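Local coordinates for protein spore cortex-lytic enzyme (Bacillus cereus ATCC 14579, PDB 6TCI) that probably acts as an N-acetylmuramyl-L-alanine amidase in spore cortex hydrolysis during germination, represented here by its N-terminal, putative peptidoglycan-binding domain, at residues A[2-8]-A[59-65]; A[22-26]-A[68-72]; A[48-54]-A[64-68]. All coordinates share one frame; numbering follows the deposited sequence.

All three contacts use helix 62-71, whose turns are gripped in succession by the N-terminal arm (interaction 1), helix 39-51 with the loop after it (interaction 3) and the end of helix 14-25 (interaction 2). Interactions 2 and 3 share Leu68 and have centres about 9 Å apart; Leu23 CD2 lies 3.6 Å from Phe48 CB, so the two interfaces merge into one core. Interactions 1 and 3 share Thr64 and Lys65, with centres about 11 Å apart. Interactions 1 and 2, about 13 Å between centres, meet where Phe2 CE2 packs 4.1 Å from Val69 CG2. Together they close the compact three-helix domain, a domain that probably binds peptidoglycan.

Interaction 1. Residues A[2-8]-A[59-65]; sequences FSNQVIQ and LAGAKTK
Lys65 reaches from the first turn of helix 62-71 into the curve of the 2-8 arm. CG lies anti to the carbonyl carbon (chi1 -69°) and the chain is extended beyond it, which carries the ammonium past Phe2 to the backbone of the arm. On the way Lys65 CG sits 4.2 Å from the centroid of the Phe2 ring, over one face and offset toward its rim, a CH-pi contact, while Lys65 CE rests 3.7 Å from Ile7 CG1. A long aliphatic stem with a charged tip suits this place: the methylenes pack against apolar groups and the nitrogen meets carbonyls. Lys65 NZ donates to Ser3 O at 2.9 Å, approaching from above the carbonyl plane, and also to Gln5 O, at a doubtfully short modelled length. A water 2.7 Å from Lys65 NZ accepts from it. The bend of the arm is held from within by an ST turn, Gln5 N donating to Ser3 OG, which is also bonded to Asp15 of helix 14-25.

Farther along, Ile7 and Ala60 form a single antiparallel bridge. Ala60 N donates to Ile7 O at 2.8 Å, almost straight at 177°, and Ile7 N returns a bond to Ala60 O at 3.0 Å. The small Ala60 methyl lets Ile7 CB approach its CB to 4.1 Å. On the outer side Leu59 CD2 lies near both Val6 CG1 and Gln8 CB. An isolated antiparallel bridge and the Lys65 ammonium bound to arm carbonyls tie the N-terminal arm to the start of helix 62-71, the last helix of this peptidoglycan-binding-type domain.

Interaction 2. Residues A[22-26]-A[68-72]; sequences RLKYN and LVKAT
With CG anti to the carbonyl carbon (chi1 -73°) and the chain extended from there to NE, Arg22 spans from helix 14-25 to the end of helix 62-71; Thr72 meets it with OG1 held between its own backbone N and carbonyl carbon (chi1 36°). The contact packs the first helix of the three-helix, putative peptidoglycan-binding domain against the last.

Arginine suits the crossing because its stem is apolar: Arg22 CB rests 3.7 Å from Leu68 CG, and Leu68 continues inward, where its CD1 meets Leu23 CD2 at 4.1 Å. Leucine there fills the space between the helices with branched carbon. Val69 CG2 lies over the centre of one guanidinium face, 3.9 Å from Arg22 CZ. Glu18, one turn back on the same helix, forms a salt bridge with Arg22 NE and so braces the group from its own side. Tyr25 CD2 touches Thr72 CG2 at 4.0 Å. Asn26 also lies against Thr72 and Ala71, but the modelled position of its amide is doubtful.

Threonine, the first residue to leave helix 62-71, links that helix end to Arg22: Thr72 OG1 donates to Leu68 O and accepts from the arginine. A water bridges further, accepting from Arg22 NH1 and donating to Val69 O. The direct bond, Arg22 NH1 to Thr72 OG1, is 2.6 Å long, near the guanidinium plane but bent to 132° at the hydrogen.

Interaction 3. Residues A[48-54]-A[64-68]; sequences FQEKFGL and TKQML
A folded methionine fills the angle between two helices: Met67 turns twice, at chi2 (76°) and chi3 (69°), so that one flexible chain touches Phe48, Phe52 and Leu54 with different atoms. Its CG lies 3.8 Å from Phe48 CZ and the same distance from Phe52 CB. The sulfur comes to the Phe52 ring obliquely, with Met67 SD 5.1 Å from the ring centroid, a Met-aromatic contact. Beyond it, the methyl Met67 CE curls back toward Leu54 CD2; the two side chains run past one another in opposite directions, Leu54 CD1 lying against Met67 CB. An unbranched, polarisable side chain suits this position, since it can follow the uneven surface left by two rings and a leucine.

Deeper in, Phe48 extends toward helix 62-71, its CG anti to the backbone N. Leu68 CD1 sits over one face of that ring, 3.9 Å from the centroid and offset toward the rim, a CH-pi contact; Leu68 CA also lies 3.5 Å from Phe48 CZ. Phe52 packs beside Phe48, whose CE1 lies over one face of its ring. The chain turns here through a Schellman motif: Gly53, with positive phi, follows the helix end, Leu54 N bonds to Gln49 O and Gly53 N weakly to Glu50 O, and Leu54 is thereby brought round to face Thr64.

The polar element is Gln49, whose NE2 donates to Thr64 OG1 at 3.1 Å, nearly straight at 165° and in the amide plane, and weakly to Leu59 O. OE1 accepts from the backbone nitrogens of Asp57 and Gly58, which fixes the amide's rotation. The chemistry implies a division of labour: carbon and sulfur supply an adaptable fit, while the multiply bonded Gln49 amide ties helix 39-51 to Thr64 and to the 57-59 loop.

Interaction 1. Residues A[2-8]-A[59-65]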
ATOM      1  N   PHE A   2      -6.013   5.432  -7.607  1.00 27.73           N
ATOM      2  CA  PHE A   2      -6.569   4.206  -7.046  1.00 24.44           C
ATOM      3  C   PHE A   2      -8.046   4.068  -7.409  1.00 25.41           C
ATOM      4  O   PHE A   2      -8.771   5.056  -7.546  1.00 27.75           O
ATOM      5  CB  PHE A   2      -6.458   4.227  -5.521  1.00 20.96           C
ATOM      6  CG  PHE A   2      -5.066   3.979  -4.995  1.00 18.60           C
ATOM      7  CD1 PHE A   2      -4.378   2.819  -5.315  1.00 18.39           C
ATOM      8  CD2 PHE A   2      -4.463   4.901  -4.148  1.00 18.23           C
ATOM      9  CE1 PHE A   2      -3.104   2.588  -4.816  1.00 17.92           C
ATOM     10  CE2 PHE A   2      -3.190   4.681  -3.642  1.00 16.74           C
ATOM     11  CZ  PHE A   2      -2.505   3.522  -3.979  1.00 16.21           C
ATOM     12  N   SER A   3      -8.494   2.824  -7.554  1.00 24.05           N
ATOM     13  CA  SER A   3      -9.916   2.538  -7.652  1.00 24.50           C
ATOM     14  C   SER A   3     -10.550   2.655  -6.267  1.00 24.44           C
ATOM     15  O   SER A   3      -9.869   2.889  -5.262  1.00 24.31           O
ATOM     16  CB  SER A   3     -10.134   1.137  -8.219  1.00 25.99           C
ATOM     17  OG  SER A   3      -9.919   0.159  -7.213  1.00 27.19           O
ATOM     18  N   ASN A   4     -11.866   2.467  -6.202  1.00 27.50           N
ATOM     19  CA  ASN A   4     -12.599   2.506  -4.942  1.00 30.39           C
ATOM     20  C   ASN A   4     -12.653   1.152  -4.235  1.00 30.91           C
ATOM     21  O   ASN A   4     -13.401   1.004  -3.261  1.00 32.07           O
ATOM     22  CB  ASN A   4     -14.006   3.093  -5.150  1.00 34.40           C
ATOM     23  CG  ASN A   4     -14.929   2.164  -5.925  1.00 39.26           C
ATOM     24  OD1 ASN A   4     -14.520   1.102  -6.398  1.00 41.36           O
ATOM     25  ND2 ASN A   4     -16.188   2.566  -6.057  1.00 42.13           N
ATOM     26  N   GLN A   5     -11.885   0.169  -4.698  1.00 27.16           N
ATOM     27  CA  GLN A   5     -11.878  -1.163  -4.108  1.00 26.21           C
ATOM     28  C   GLN A   5     -10.771  -1.262  -3.069  1.00 22.28           C
ATOM     29  O   GLN A   5      -9.682  -0.711  -3.250  1.00 23.77           O
ATOM     30  CB  GLN A   5     -11.658  -2.229  -5.181  1.00 30.94           C
ATOM     31  CG  GLN A   5     -12.644  -2.146  -6.327  1.00 36.31           C
ATOM     32  CD  GLN A   5     -14.058  -2.449  -5.882  1.00 41.12           C
ATOM     33  OE1 GLN A   5     -14.445  -3.611  -5.763  1.00 43.56           O
ATOM     34  NE2 GLN A   5     -14.839  -1.401  -5.625  1.00 42.50           N
ATOM     35  N   VAL A   6     -11.063  -1.964  -1.973  1.00 17.35           N
ATOM     36  CA  VAL A   6     -10.057  -2.189  -0.942  1.00 14.18           C
ATOM     37  C   VAL A   6      -8.950  -3.064  -1.509  1.00 15.24           C
ATOM     38  O   VAL A   6      -9.216  -4.091  -2.146  1.00 19.09           O
ATOM     39  CB  VAL A   6     -10.707  -2.853   0.285  1.00 14.49           C
ATOM     40  CG1 VAL A   6      -9.651  -3.307   1.283  1.00 15.00           C
ATOM     41  CG2 VAL A   6     -11.696  -1.902   0.958  1.00 16.55           C
ATOM     42  N   ILE A   7      -7.695  -2.666  -1.279  1.00 13.55           N
ATOM     43  CA  ILE A   7      -6.536  -3.425  -1.740  1.00 12.91           C
ATOM     44  C   ILE A   7      -6.059  -4.294  -0.590  1.00 12.83           C
ATOM     45  O   ILE A   7      -5.733  -3.782   0.488  1.00 12.88           O
ATOM     46  CB  ILE A   7      -5.403  -2.503  -2.217  1.00 13.63           C
ATOM     47  CG1 ILE A   7      -5.939  -1.295  -2.987  1.00 15.12           C
ATOM     48  CG2 ILE A   7      -4.407  -3.287  -3.065  1.00 15.27           C
ATOM     49  CD1 ILE A   7      -4.835  -0.318  -3.374  1.00 17.56           C
ATOM     50  N   GLN A   8      -6.002  -5.606  -0.812  1.00 13.67           N
ATOM     51  CA  GLN A   8      -5.616  -6.510   0.261  1.00 14.23           C
ATOM     52  C   GLN A   8      -4.875  -7.703  -0.315  1.00 12.01           C
ATOM     53  O   GLN A   8      -4.801  -7.893  -1.530  1.00 14.03           O
ATOM     54  CB  GLN A   8      -6.828  -6.970   1.066  1.00 18.64           C
ATOM     55  CG  GLN A   8      -7.759  -7.836   0.273  1.00 24.28           C
ATOM     56  CD  GLN A   8      -8.777  -8.511   1.159  1.00 29.61           C
ATOM     57  OE1 GLN A   8      -9.975  -8.285   1.024  1.00 33.59           O
ATOM     58  NE2 GLN A   8      -8.300  -9.337   2.083  1.00 32.01           N
ATOM     59  N   LEU A  59      -4.759  -3.737   5.122  1.00 14.03           N
ATOM     60  CA  LEU A  59      -5.756  -3.562   4.073  1.00 14.63           C
ATOM     61  C   LEU A  59      -5.827  -2.081   3.749  1.00 13.68           C
ATOM     62  O   LEU A  59      -5.948  -1.256   4.659  1.00 15.86           O
ATOM     63  CB  LEU A  59      -7.143  -4.017   4.539  1.00 16.17           C
ATOM     64  CG  LEU A  59      -7.386  -5.516   4.728  1.00 18.36           C
ATOM     65  CD1 LEU A  59      -7.084  -5.920   6.154  1.00 22.08           C
ATOM     66  CD2 LEU A  59      -8.822  -5.881   4.358  1.00 19.09           C
ATOM     67  N   ALA A  60      -5.776  -1.738   2.462  1.00 11.32           N
ATOM     68  CA  ALA A  60      -5.795  -0.336   2.051  1.00 12.35           C
ATOM     69  C   ALA A  60      -7.207   0.035   1.614  1.00 14.07           C
ATOM     70  O   ALA A  60      -7.601  -0.219   0.474  1.00 14.33           O
ATOM     71  CB  ALA A  60      -4.759  -0.055   0.967  1.00 13.22           C
ATOM     72  N   GLY A  61      -7.971   0.613   2.539  1.00 14.43           N
ATOM     73  CA  GLY A  61      -9.236   1.251   2.240  1.00 15.08           C
ATOM     74  C   GLY A  61      -9.046   2.728   1.953  1.00 14.68           C
ATOM     75  O   GLY A  61      -7.938   3.203   1.711  1.00 14.92           O
ATOM     76  N   ALA A  62     -10.165   3.464   2.000  1.00 17.39           N
ATOM     77  CA  ALA A  62     -10.153   4.870   1.589  1.00 18.23           C
ATOM     78  C   ALA A  62      -9.163   5.697   2.404  1.00 18.42           C
ATOM     79  O   ALA A  62      -8.379   6.475   1.846  1.00 18.10           O
ATOM     80  CB  ALA A  62     -11.560   5.462   1.687  1.00 19.40           C
ATOM     81  N   LYS A  63      -9.161   5.533   3.730  1.00 19.09           N
ATOM     82  CA  LYS A  63      -8.325   6.394   4.562  1.00 18.51           C
ATOM     83  C   LYS A  63      -6.843   6.097   4.363  1.00 16.43           C
ATOM     84  O   LYS A  63      -6.013   7.019   4.330  1.00 15.99           O
ATOM     85  CB  LYS A  63      -8.730   6.267   6.028  1.00 21.44           C
ATOM     86  CG  LYS A  63      -9.913   7.154   6.406  1.00 27.33           C
ATOM     87  CD  LYS A  63     -10.848   6.468   7.386  1.00 30.93           C
ATOM     88  N   THR A  64      -6.490   4.822   4.206  1.00 14.04           N
ATOM     89  CA  THR A  64      -5.096   4.463   3.970  1.00 13.17           C
ATOM     90  C   THR A  64      -4.635   4.944   2.601  1.00 12.69           C
ATOM     91  O   THR A  64      -3.526   5.479   2.466  1.00 13.59           O
ATOM     92  CB  THR A  64      -4.915   2.950   4.107  1.00 14.10           C
ATOM     93  OG1 THR A  64      -5.130   2.573   5.471  1.00 15.46           O
ATOM     94  CG2 THR A  64      -3.499   2.538   3.721  1.00 15.66           C
ATOM     95  N   LYS A  65      -5.459   4.753   1.568  1.00 14.61           N
ATOM     96  CA  LYS A  65      -5.092   5.253   0.244  1.00 15.22           C
ATOM     97  C   LYS A  65      -4.910   6.763   0.257  1.00 14.72           C
ATOM     98  O   LYS A  65      -3.954   7.287  -0.329  1.00 15.98           O
ATOM     99  CB  LYS A  65      -6.165   4.897  -0.779  1.00 14.55           C
ATOM    100  CG  LYS A  65      -6.262   3.429  -1.109  1.00 15.98           C
ATOM    101  CD  LYS A  65      -7.555   3.190  -1.849  1.00 21.45           C
ATOM    102  CE  LYS A  65      -7.803   1.735  -2.130  1.00 26.46           C
ATOM    103  NZ  LYS A  65      -9.125   1.573  -2.800  1.00 27.62           N
TER
HETATM  104  O   HOH W   1     -11.140   1.983  -1.007  1.00 31.22           O

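Interaction 2. Residues A[22-26]-A[68-72]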
ATOM      1  N   ARG A  22       4.067   3.442  -4.546  1.00 13.46           N
ATOM      2  CA  ARG A  22       4.024   4.522  -3.562  1.00 13.48           C
ATOM      3  C   ARG A  22       4.724   4.116  -2.272  1.00 14.04           C
ATOM      4  O   ARG A  22       5.464   4.913  -1.681  1.00 15.05           O
ATOM      5  CB  ARG A  22       2.581   4.941  -3.288  1.00 13.70           C
ATOM      6  CG  ARG A  22       1.956   5.731  -4.429  1.00 13.41           C
ATOM      7  CD  ARG A  22       0.568   6.238  -4.064  1.00 13.86           C
ATOM      8  NE  ARG A  22      -0.124   6.885  -5.180  1.00 14.16           N
ATOM      9  CZ  ARG A  22      -0.019   8.174  -5.490  1.00 14.01           C
ATOM     10  NH1 ARG A  22       0.766   8.985  -4.778  1.00 15.04           N
ATOM     11  NH2 ARG A  22      -0.711   8.662  -6.512  1.00 16.89           N
ATOM     12  N   LEU A  23       4.512   2.874  -1.822  1.00 13.68           N
ATOM     13  CA  LEU A  23       5.195   2.410  -0.618  1.00 13.73           C
ATOM     14  C   LEU A  23       6.703   2.364  -0.827  1.00 15.29           C
ATOM     15  O   LEU A  23       7.469   2.612   0.107  1.00 17.79           O
ATOM     16  CB  LEU A  23       4.667   1.039  -0.193  1.00 12.85           C
ATOM     17  CG  LEU A  23       3.248   0.986   0.378  1.00 11.75           C
ATOM     18  CD1 LEU A  23       2.789  -0.451   0.521  1.00 12.42           C
ATOM     19  CD2 LEU A  23       3.189   1.678   1.722  1.00 13.15           C
ATOM     20  N   LYS A  24       7.150   2.029  -2.039  1.00 15.71           N
ATOM     21  CA  LYS A  24       8.583   2.031  -2.315  1.00 18.18           C
ATOM     22  C   LYS A  24       9.140   3.447  -2.272  1.00 19.17           C
ATOM     23  O   LYS A  24      10.194   3.690  -1.671  1.00 22.22           O
ATOM     24  CB  LYS A  24       8.859   1.379  -3.668  1.00 19.53           C
ATOM     25  CG  LYS A  24      10.320   1.451  -4.091  1.00 20.23           C
ATOM     26  CD  LYS A  24      10.559   0.656  -5.361  1.00 22.69           C
ATOM     27  CE  LYS A  24      10.436  -0.832  -5.108  1.00 26.09           C
ATOM     28  NZ  LYS A  24      11.476  -1.307  -4.152  1.00 29.32           N
ATOM     29  N   TYR A  25       8.432   4.396  -2.892  1.00 18.38           N
ATOM     30  CA  TYR A  25       8.874   5.788  -2.894  1.00 18.70           C
ATOM     31  C   TYR A  25       9.009   6.327  -1.479  1.00 22.24           C
ATOM     32  O   TYR A  25       9.899   7.143  -1.202  1.00 23.92           O
ATOM     33  CB  TYR A  25       7.872   6.623  -3.695  1.00 17.61           C
ATOM     34  CG  TYR A  25       8.353   8.012  -4.055  1.00 16.92           C
ATOM     35  CD1 TYR A  25       9.250   8.209  -5.093  1.00 17.73           C
ATOM     36  CD2 TYR A  25       7.896   9.127  -3.362  1.00 17.76           C
ATOM     37  CE1 TYR A  25       9.679   9.469  -5.432  1.00 17.07           C
ATOM     38  CE2 TYR A  25       8.330  10.398  -3.690  1.00 17.46           C
ATOM     39  CZ  TYR A  25       9.219  10.561  -4.731  1.00 17.69           C
ATOM     40  OH  TYR A  25       9.664  11.818  -5.077  1.00 19.12           O
ATOM     41  N   ASN A  26       8.142   5.881  -0.576  1.00 23.47           N
ATOM     42  CA  ASN A  26       8.165   6.289   0.819  1.00 27.70           C
ATOM     43  C   ASN A  26       9.151   5.489   1.665  1.00 28.33           C
ATOM     44  O   ASN A  26       9.326   5.806   2.845  1.00 32.90           O
ATOM     45  CB  ASN A  26       6.754   6.209   1.425  1.00 31.92           C
ATOM     46  CG  ASN A  26       5.966   7.492   1.233  1.00 36.44           C
ATOM     47  OD1 ASN A  26       6.310   8.525   1.792  1.00 39.15           O
ATOM     48  ND2 ASN A  26       4.882   7.419   0.470  1.00 38.42           N
ATOM     49  N   LEU A  68      -1.666   7.617   1.828  1.00 14.97           N
ATOM     50  CA  LEU A  68      -0.526   7.257   0.995  1.00 15.59           C
ATOM     51  C   LEU A  68      -0.332   8.263  -0.137  1.00 15.82           C
ATOM     52  O   LEU A  68       0.806   8.630  -0.463  1.00 17.62           O
ATOM     53  CB  LEU A  68      -0.705   5.830   0.474  1.00 16.79           C
ATOM     54  CG  LEU A  68       0.492   5.249  -0.273  1.00 17.47           C
ATOM     55  CD1 LEU A  68       1.763   5.336   0.575  1.00 17.94           C
ATOM     56  CD2 LEU A  68       0.199   3.813  -0.695  1.00 18.17           C
ATOM     57  N   VAL A  69      -1.432   8.740  -0.727  1.00 14.92           N
ATOM     58  CA  VAL A  69      -1.349   9.785  -1.742  1.00 15.35           C
ATOM     59  C   VAL A  69      -0.809  11.081  -1.142  1.00 17.65           C
ATOM     60  O   VAL A  69       0.056  11.741  -1.732  1.00 20.26           O
ATOM     61  CB  VAL A  69      -2.723   9.970  -2.413  1.00 15.98           C
ATOM     62  CG1 VAL A  69      -2.715  11.177  -3.303  1.00 17.49           C
ATOM     63  CG2 VAL A  69      -3.100   8.713  -3.203  1.00 15.22           C
ATOM     64  N   LYS A  70      -1.302  11.466   0.036  1.00 18.83           N
ATOM     65  CA  LYS A  70      -0.808  12.676   0.687  1.00 22.00           C
ATOM     66  C   LYS A  70       0.674  12.557   1.027  1.00 23.88           C
ATOM     67  O   LYS A  70       1.439  13.515   0.858  1.00 26.40           O
ATOM     68  CB  LYS A  70      -1.638  12.954   1.941  1.00 24.82           C
ATOM     69  CG  LYS A  70      -1.262  14.230   2.691  1.00 27.23           C
ATOM     70  CD  LYS A  70      -2.141  14.419   3.925  1.00 30.68           C
ATOM     71  CE  LYS A  70      -1.770  15.675   4.693  1.00 32.17           C
ATOM     72  N   ALA A  71       1.107  11.378   1.478  1.00 24.22           N
ATOM     73  CA  ALA A  71       2.493  11.170   1.878  1.00 25.30           C
ATOM     74  C   ALA A  71       3.460  11.132   0.699  1.00 28.19           C
ATOM     75  O   ALA A  71       4.664  11.315   0.906  1.00 33.50           O
ATOM     76  CB  ALA A  71       2.617   9.864   2.661  1.00 25.82           C
ATOM     77  N   THR A  72       2.976  10.874  -0.518  1.00 27.35           N
ATOM     78  CA  THR A  72       3.803  10.839  -1.722  1.00 31.19           C
ATOM     79  C   THR A  72       3.716  12.126  -2.530  1.00 34.35           C
ATOM     80  O   THR A  72       3.864  12.095  -3.756  1.00 36.22           O
ATOM     81  CB  THR A  72       3.443   9.653  -2.619  1.00 34.52           C
ATOM     82  OG1 THR A  72       2.037   9.418  -2.574  1.00 34.59           O
ATOM     83  CG2 THR A  72       4.174   8.393  -2.221  1.00 35.61           C
TER
HETATM   84  O   HOH W   2       0.893  11.885  -4.524  1.00 30.76           O

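Interaction 3. Residues A[48-54]-A[64-68]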
ATOM      1  N   PHE A  48       3.747   1.239   7.023  1.00 14.66           N
ATOM      2  CA  PHE A  48       3.274   2.561   6.633  1.00 14.63           C
ATOM      3  C   PHE A  48       2.127   3.011   7.527  1.00 13.46           C
ATOM      4  O   PHE A  48       2.107   4.151   8.005  1.00 14.60           O
ATOM      5  CB  PHE A  48       2.829   2.549   5.169  1.00 14.30           C
ATOM      6  CG  PHE A  48       2.128   3.804   4.758  1.00 14.55           C
ATOM      7  CD1 PHE A  48       2.860   4.918   4.384  1.00 16.01           C
ATOM      8  CD2 PHE A  48       0.749   3.892   4.781  1.00 15.65           C
ATOM      9  CE1 PHE A  48       2.236   6.092   4.033  1.00 17.41           C
ATOM     10  CE2 PHE A  48       0.115   5.073   4.421  1.00 16.30           C
ATOM     11  CZ  PHE A  48       0.868   6.173   4.053  1.00 16.79           C
ATOM     12  N   GLN A  49       1.148   2.124   7.749  1.00 14.31           N
ATOM     13  CA  GLN A  49       0.021   2.482   8.605  1.00 15.15           C
ATOM     14  C   GLN A  49       0.487   2.876  10.000  1.00 18.73           C
ATOM     15  O   GLN A  49       0.018   3.878  10.553  1.00 18.85           O
ATOM     16  CB  GLN A  49      -0.995   1.340   8.651  1.00 14.83           C
ATOM     17  CG  GLN A  49      -1.735   1.169   7.329  1.00 13.84           C
ATOM     18  CD  GLN A  49      -2.609  -0.067   7.316  1.00 14.04           C
ATOM     19  OE1 GLN A  49      -2.227  -1.114   7.835  1.00 14.61           O
ATOM     20  NE2 GLN A  49      -3.790   0.051   6.723  1.00 15.09           N
ATOM     21  N   GLU A  50       1.416   2.109  10.578  1.00 19.38           N
ATOM     22  CA  GLU A  50       1.924   2.420  11.911  1.00 21.31           C
ATOM     23  C   GLU A  50       2.604   3.783  11.933  1.00 21.57           C
ATOM     24  O   GLU A  50       2.332   4.609  12.813  1.00 22.74           O
ATOM     25  CB  GLU A  50       2.882   1.318  12.372  1.00 25.48           C
ATOM     26  CG  GLU A  50       3.454   1.537  13.769  1.00 33.01           C
ATOM     27  CD  GLU A  50       2.814   0.636  14.802  1.00 40.38           C
ATOM     28  OE1 GLU A  50       2.535  -0.541  14.478  1.00 44.39           O
ATOM     29  OE2 GLU A  50       2.592   1.105  15.939  1.00 44.71           O
ATOM     30  N   LYS A  51       3.479   4.040  10.956  1.00 19.99           N
ATOM     31  CA  LYS A  51       4.219   5.298  10.925  1.00 18.50           C
ATOM     32  C   LYS A  51       3.283   6.491  10.791  1.00 18.25           C
ATOM     33  O   LYS A  51       3.525   7.551  11.384  1.00 20.33           O
ATOM     34  CB  LYS A  51       5.216   5.285   9.761  1.00 18.19           C
ATOM     35  CG  LYS A  51       6.055   6.553   9.623  1.00 19.11           C
ATOM     36  CD  LYS A  51       7.020   6.723  10.802  1.00 18.08           C
ATOM     37  CE  LYS A  51       8.052   5.606  10.836  1.00 18.71           C
ATOM     38  NZ  LYS A  51       9.209   5.936  11.714  1.00 18.65           N
ATOM     39  N   PHE A  52       2.217   6.345   9.999  1.00 19.26           N
ATOM     40  CA  PHE A  52       1.326   7.459   9.697  1.00 18.98           C
ATOM     41  C   PHE A  52       0.109   7.533  10.612  1.00 20.90           C
ATOM     42  O   PHE A  52      -0.789   8.346  10.366  1.00 22.52           O
ATOM     43  CB  PHE A  52       0.963   7.476   8.211  1.00 17.43           C
ATOM     44  CG  PHE A  52       2.067   8.023   7.357  1.00 17.42           C
ATOM     45  CD1 PHE A  52       3.180   7.254   7.075  1.00 17.96           C
ATOM     46  CD2 PHE A  52       2.023   9.325   6.895  1.00 18.04           C
ATOM     47  CE1 PHE A  52       4.226   7.765   6.317  1.00 19.03           C
ATOM     48  CE2 PHE A  52       3.064   9.843   6.142  1.00 18.87           C
ATOM     49  CZ  PHE A  52       4.169   9.062   5.854  1.00 19.48           C
ATOM     50  N   GLY A  53       0.072   6.729  11.672  1.00 20.39           N
ATOM     51  CA  GLY A  53      -0.981   6.831  12.667  1.00 21.35           C
ATOM     52  C   GLY A  53      -2.316   6.255  12.261  1.00 23.62           C
ATOM     53  O   GLY A  53      -3.340   6.627  12.846  1.00 26.18           O
ATOM     54  N   LEU A  54      -2.339   5.359  11.276  1.00 20.97           N
ATOM     55  CA  LEU A  54      -3.544   4.670  10.852  1.00 19.01           C
ATOM     56  C   LEU A  54      -3.683   3.356  11.605  1.00 20.53           C
ATOM     57  O   LEU A  54      -2.689   2.786  12.070  1.00 21.89           O
ATOM     58  CB  LEU A  54      -3.459   4.362   9.359  1.00 17.94           C
ATOM     59  CG  LEU A  54      -3.387   5.579   8.443  1.00 20.06           C
ATOM     60  CD1 LEU A  54      -2.830   5.175   7.094  1.00 19.32           C
ATOM     61  CD2 LEU A  54      -4.749   6.228   8.292  1.00 25.02           C
ATOM     62  N   THR A  64      -6.490   4.822   4.206  1.00 14.04           N
ATOM     63  CA  THR A  64      -5.096   4.463   3.970  1.00 13.17           C
ATOM     64  C   THR A  64      -4.635   4.944   2.601  1.00 12.69           C
ATOM     65  O   THR A  64      -3.526   5.479   2.466  1.00 13.59           O
ATOM     66  CB  THR A  64      -4.915   2.950   4.107  1.00 14.10           C
ATOM     67  OG1 THR A  64      -5.130   2.573   5.471  1.00 15.46           O
ATOM     68  CG2 THR A  64      -3.499   2.538   3.721  1.00 15.66           C
ATOM     69  N   LYS A  65      -5.459   4.753   1.568  1.00 14.61           N
ATOM     70  CA  LYS A  65      -5.092   5.253   0.244  1.00 15.22           C
ATOM     71  C   LYS A  65      -4.910   6.763   0.257  1.00 14.72           C
ATOM     72  O   LYS A  65      -3.954   7.287  -0.329  1.00 15.98           O
ATOM     73  CB  LYS A  65      -6.165   4.897  -0.779  1.00 14.55           C
ATOM     74  CG  LYS A  65      -6.262   3.429  -1.109  1.00 15.98           C
ATOM     75  CD  LYS A  65      -7.555   3.190  -1.849  1.00 21.45           C
ATOM     76  CE  LYS A  65      -7.803   1.735  -2.130  1.00 26.46           C
ATOM     77  NZ  LYS A  65      -9.125   1.573  -2.800  1.00 27.62           N
ATOM     78  N   GLN A  66      -5.833   7.481   0.903  1.00 14.35           N
ATOM     79  CA  GLN A  66      -5.730   8.936   0.938  1.00 16.43           C
ATOM     80  C   GLN A  66      -4.457   9.378   1.642  1.00 16.06           C
ATOM     81  O   GLN A  66      -3.789  10.322   1.200  1.00 16.95           O
ATOM     82  CB  GLN A  66      -6.963   9.531   1.616  1.00 21.62           C
ATOM     83  CG  GLN A  66      -8.207   9.480   0.741  1.00 28.43           C
ATOM     84  CD  GLN A  66      -9.491   9.577   1.537  1.00 35.03           C
ATOM     85  OE1 GLN A  66      -9.483   9.963   2.708  1.00 38.39           O
ATOM     86  NE2 GLN A  66     -10.607   9.217   0.906  1.00 36.03           N
ATOM     87  N   MET A  67      -4.095   8.691   2.730  1.00 16.39           N
ATOM     88  CA  MET A  67      -2.861   9.018   3.432  1.00 16.97           C
ATOM     89  C   MET A  67      -1.638   8.723   2.571  1.00 16.37           C
ATOM     90  O   MET A  67      -0.670   9.489   2.577  1.00 17.65           O
ATOM     91  CB  MET A  67      -2.796   8.242   4.746  1.00 18.06           C
ATOM     92  CG  MET A  67      -1.593   8.578   5.607  1.00 19.68           C
ATOM     93  SD  MET A  67      -1.754  10.165   6.446  1.00 23.57           S
ATOM     94  CE  MET A  67      -3.055   9.793   7.616  1.00 25.69           C
ATOM     95  N   LEU A  68      -1.666   7.617   1.828  1.00 14.97           N
ATOM     96  CA  LEU A  68      -0.526   7.257   0.995  1.00 15.59           C
ATOM     97  C   LEU A  68      -0.332   8.263  -0.137  1.00 15.82           C
ATOM     98  O   LEU A  68       0.806   8.630  -0.463  1.00 17.62           O
ATOM     99  CB  LEU A  68      -0.705   5.830   0.474  1.00 16.79           C
ATOM    100  CG  LEU A  68       0.492   5.249  -0.273  1.00 17.47           C
ATOM    101  CD1 LEU A  68       1.763   5.336   0.575  1.00 17.94           C
ATOM    102  CD2 LEU A  68       0.199   3.813  -0.695  1.00 18.17           C
TER